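Transferrin (Manduca sexta, PDB 6WB6) binds a single ferric ion per molecule together with a carbonate anion and transports iron in the insect. Local coordinates at residues Gly110-Thr116 and Asn215-Thr221. Numbering follows the deposited sequence.
Sequences GLRSCHT and NGEVAFT. With CO3 (carbonate ion), chain G.
The Arg112 guanidinium carries the Glu217 carboxylate stacked over one face, the two planes 16° apart, with OE1 above its centre, while its edge is turned to the backbone carbonyl of Asn215. That edge grips a single atom side-on: NE lies 2.7 Å and NH2 2.9 Å from Asn215 O, which sits in the guanidinium plane. The bend at chi3 (-71°) folds the arginine chain back so that its head reaches this carbonyl. Glu217 OE2, 3.5 Å from Arg112 NH2 but well out of that plane, adds charge attraction alone; OE1 instead takes a nearly straight bond from Arg112 N (2.8 Å) and another from a water shared with Gly110 O. With an alanine here in place of Arg112, the Glu217 carboxylate would probably lose its stacked positive charge and the Asn215 carbonyl both side-chain donors. The His115 ring has Phe220 CD2 over one face, 3.3 Å from CE1, the rings oblique at 33°. Ser113 OG, itself hydrogen-bonded to Ser162 OG, lies in the imidazole plane at the edge and shares a hydrogen bond with NE2, and Gly123 O holds ND1, which together fix the ring's rotation. The Phe220 ring has Val218 CG2 over one face, offset toward the rim, and Ser113 CB at its edge. Backbone hydrogen bonds join the two parallel segments: Arg112 O accepts from the amides of both Glu217 and Val218, Cys114 N donates to Val218 O, and Phe220 N to Cys114 O. Cys114 packs on Ala219 and is disulfide-bonded to Cys210 on helix 203-213. Thr116 OG1 donates to O2 (2.8 Å) of the carbonate, an anion also bound by Arg120 NE and the amides of Val122 and Gly123. This parallel strand pair belongs to the mixed sheet of a transferrin lobe, strand 112-114 leading into the anion site at the start of helix 121-131.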
ATOM      1  N   GLY A 110      11.930  14.099  27.523  1.00 19.44           N
ATOM      2  CA  GLY A 110      10.969  14.526  28.491  1.00 20.03           C
ATOM      3  C   GLY A 110      10.135  15.714  28.074  1.00 19.76           C
ATOM      4  O   GLY A 110       9.252  16.125  28.837  1.00 19.39           O
ATOM      5  N   LEU A 111      10.361  16.265  26.889  1.00 19.84           N
ATOM      6  CA  LEU A 111       9.591  17.420  26.457  1.00 16.37           C
ATOM      7  C   LEU A 111       8.250  16.988  25.875  1.00 15.33           C
ATOM      8  O   LEU A 111       8.072  15.848  25.438  1.00 19.00           O
ATOM      9  CB  LEU A 111      10.356  18.226  25.419  1.00 17.23           C
ATOM     10  CG  LEU A 111      11.649  18.905  25.846  1.00 19.87           C
ATOM     11  CD1 LEU A 111      12.160  19.690  24.653  1.00 22.44           C
ATOM     12  CD2 LEU A 111      11.468  19.806  27.007  1.00 23.46           C
ATOM     13  N   ARG A 112       7.294  17.916  25.892  1.00 17.07           N
ATOM     14  CA  ARG A 112       6.066  17.765  25.133  1.00 18.07           C
ATOM     15  C   ARG A 112       6.309  18.222  23.696  1.00 20.58           C
ATOM     16  O   ARG A 112       6.578  19.406  23.455  1.00 18.82           O
ATOM     17  CB  ARG A 112       4.945  18.565  25.781  1.00 24.96           C
ATOM     18  CG  ARG A 112       4.711  18.270  27.262  1.00 19.60           C
ATOM     19  CD  ARG A 112       3.502  19.059  27.736  1.00 21.39           C
ATOM     20  NE  ARG A 112       3.822  20.481  27.797  1.00 25.89           N
ATOM     21  CZ  ARG A 112       4.504  21.038  28.789  1.00 22.41           C
ATOM     22  NH1 ARG A 112       4.901  20.286  29.806  1.00 22.19           N
ATOM     23  NH2 ARG A 112       4.774  22.336  28.767  1.00 21.40           N
ATOM     24  N   SER A 113       6.179  17.288  22.745  1.00 13.25           N
ATOM     25  CA  SER A 113       6.649  17.443  21.371  1.00 19.53           C
ATOM     26  C   SER A 113       5.491  17.574  20.395  1.00 16.41           C
ATOM     27  O   SER A 113       4.476  16.892  20.528  1.00 19.57           O
ATOM     28  CB  SER A 113       7.507  16.244  20.952  1.00 20.10           C
ATOM     29  OG  SER A 113       6.756  15.044  20.927  1.00 20.37           O
ATOM     30  N   CYS A 114       5.663  18.451  19.403  1.00 19.30           N
ATOM     31  CA  CYS A 114       4.632  18.764  18.425  1.00 18.79           C
ATOM     32  C   CYS A 114       5.121  18.372  17.043  1.00 13.83           C
ATOM     33  O   CYS A 114       6.079  18.956  16.523  1.00 17.68           O
ATOM     34  CB  CYS A 114       4.273  20.250  18.453  1.00 21.88           C
ATOM     35  SG  CYS A 114       3.774  20.889  20.045  1.00 20.27           S
ATOM     36  N   HIS A 115       4.429  17.424  16.432  1.00 18.15           N
ATOM     37  CA  HIS A 115       4.861  16.794  15.204  1.00 16.91           C
ATOM     38  C   HIS A 115       3.841  17.087  14.124  1.00 14.24           C
ATOM     39  O   HIS A 115       2.651  17.275  14.399  1.00 20.85           O
ATOM     40  CB  HIS A 115       5.004  15.264  15.371  1.00 19.91           C
ATOM     41  CG  HIS A 115       6.042  14.861  16.381  1.00 21.87           C
ATOM     42  ND1 HIS A 115       7.321  14.489  16.030  1.00 17.15           N
ATOM     43  CD2 HIS A 115       5.994  14.807  17.731  1.00 24.34           C
ATOM     44  CE1 HIS A 115       8.026  14.243  17.120  1.00 18.85           C
ATOM     45  NE2 HIS A 115       7.237  14.404  18.165  1.00 20.89           N
ATOM     46  N   THR A 116       4.306  17.092  12.884  1.00 10.16           N
ATOM     47  CA  THR A 116       3.383  17.246  11.766  1.00 10.18           C
ATOM     48  C   THR A 116       2.433  16.069  11.700  1.00 17.11           C
ATOM     49  O   THR A 116       1.210  16.233  11.647  1.00 12.86           O
ATOM     50  CB  THR A 116       4.161  17.373  10.467  1.00 16.44           C
ATOM     51  OG1 THR A 116       4.931  16.184  10.257  1.00 13.56           O
ATOM     52  CG2 THR A 116       5.060  18.550  10.542  1.00 14.75           C
ATOM     53  N   ASN A 215       0.897  24.703  24.660  1.00 21.96           N
ATOM     54  CA  ASN A 215       1.900  24.493  25.698  1.00 16.84           C
ATOM     55  C   ASN A 215       2.825  23.322  25.356  1.00 18.20           C
ATOM     56  O   ASN A 215       3.392  22.697  26.239  1.00 16.16           O
ATOM     57  CB  ASN A 215       1.223  24.269  27.055  1.00 22.88           C
ATOM     58  CG  ASN A 215       2.120  24.591  28.219  1.00 22.78           C
ATOM     59  OD1 ASN A 215       3.108  25.313  28.082  1.00 27.18           O
ATOM     60  ND2 ASN A 215       1.769  24.071  29.393  1.00 34.59           N
ATOM     61  N   GLY A 216       2.974  23.024  24.070  1.00 22.23           N
ATOM     62  CA  GLY A 216       4.054  22.164  23.632  1.00 15.62           C
ATOM     63  C   GLY A 216       5.393  22.809  23.882  1.00 17.89           C
ATOM     64  O   GLY A 216       5.499  24.016  24.027  1.00 18.57           O
ATOM     65  N   GLU A 217       6.442  21.987  23.929  1.00 13.57           N
ATOM     66  CA  GLU A 217       7.758  22.508  24.254  1.00 19.90           C
ATOM     67  C   GLU A 217       8.767  22.383  23.130  1.00 19.36           C
ATOM     68  O   GLU A 217       9.832  23.008  23.208  1.00 12.87           O
ATOM     69  CB  GLU A 217       8.308  21.811  25.504  1.00 23.99           C
ATOM     70  CG  GLU A 217       7.717  22.328  26.807  1.00 19.52           C
ATOM     71  CD  GLU A 217       7.820  21.297  27.912  1.00 27.21           C
ATOM     72  OE1 GLU A 217       7.583  20.106  27.593  1.00 19.55           O
ATOM     73  OE2 GLU A 217       8.145  21.666  29.074  1.00 23.47           O
ATOM     74  N   VAL A 218       8.470  21.599  22.101  1.00 17.00           N
ATOM     75  CA  VAL A 218       9.292  21.529  20.904  1.00 15.64           C
ATOM     76  C   VAL A 218       8.372  21.199  19.744  1.00 10.49           C
ATOM     77  O   VAL A 218       7.418  20.444  19.900  1.00 18.70           O
ATOM     78  CB  VAL A 218      10.421  20.483  21.070  1.00 18.13           C
ATOM     79  CG1 VAL A 218       9.835  19.107  21.329  1.00 19.20           C
ATOM     80  CG2 VAL A 218      11.302  20.462  19.851  1.00 20.94           C
ATOM     81  N   ALA A 219       8.645  21.790  18.584  1.00 15.72           N
ATOM     82  CA  ALA A 219       7.866  21.559  17.373  1.00 13.05           C
ATOM     83  C   ALA A 219       8.846  21.141  16.296  1.00 15.73           C
ATOM     84  O   ALA A 219       9.914  21.741  16.172  1.00 15.25           O
ATOM     85  CB  ALA A 219       7.098  22.808  16.927  1.00 20.04           C
ATOM     86  N   PHE A 220       8.527  20.069  15.591  1.00 13.77           N
ATOM     87  CA  PHE A 220       9.289  19.640  14.429  1.00 16.28           C
ATOM     88  C   PHE A 220       8.503  20.024  13.175  1.00 16.10           C
ATOM     89  O   PHE A 220       7.422  19.486  12.924  1.00 18.87           O
ATOM     90  CB  PHE A 220       9.555  18.135  14.494  1.00 16.21           C
ATOM     91  CG  PHE A 220      10.309  17.715  15.738  1.00 17.22           C
ATOM     92  CD1 PHE A 220      11.668  17.920  15.835  1.00 15.70           C
ATOM     93  CD2 PHE A 220       9.655  17.143  16.809  1.00 20.59           C
ATOM     94  CE1 PHE A 220      12.364  17.535  16.971  1.00 20.58           C
ATOM     95  CE2 PHE A 220      10.357  16.760  17.958  1.00 18.09           C
ATOM     96  CZ  PHE A 220      11.708  16.967  18.032  1.00 19.80           C
ATOM     97  N   THR A 221       9.038  20.953  12.394  1.00 17.80           N
ATOM     98  CA  THR A 221       8.322  21.403  11.226  1.00 12.38           C
ATOM     99  C   THR A 221       9.345  21.879  10.188  1.00 17.85           C
ATOM    100  O   THR A 221      10.508  21.451  10.196  1.00 14.66           O
ATOM    101  CB  THR A 221       7.289  22.445  11.676  1.00 18.37           C
ATOM    102  OG1 THR A 221       6.532  22.878  10.563  1.00 18.86           O
ATOM    103  CG2 THR A 221       7.978  23.644  12.380  1.00 21.51           C
TER
HETATM  104  C   CO3 G 703       6.583  16.784   6.838  1.00 17.81           C
HETATM  105  O1  CO3 G 703       5.382  16.758   6.347  1.00 17.99           O
HETATM  106  O2  CO3 G 703       6.705  16.466   8.076  1.00 18.02           O
HETATM  107  O3  CO3 G 703       7.644  17.091   6.155  1.00 17.22           O
HETATM  108  O   HOH W   1       7.661  18.271  29.518  1.00 18.81           O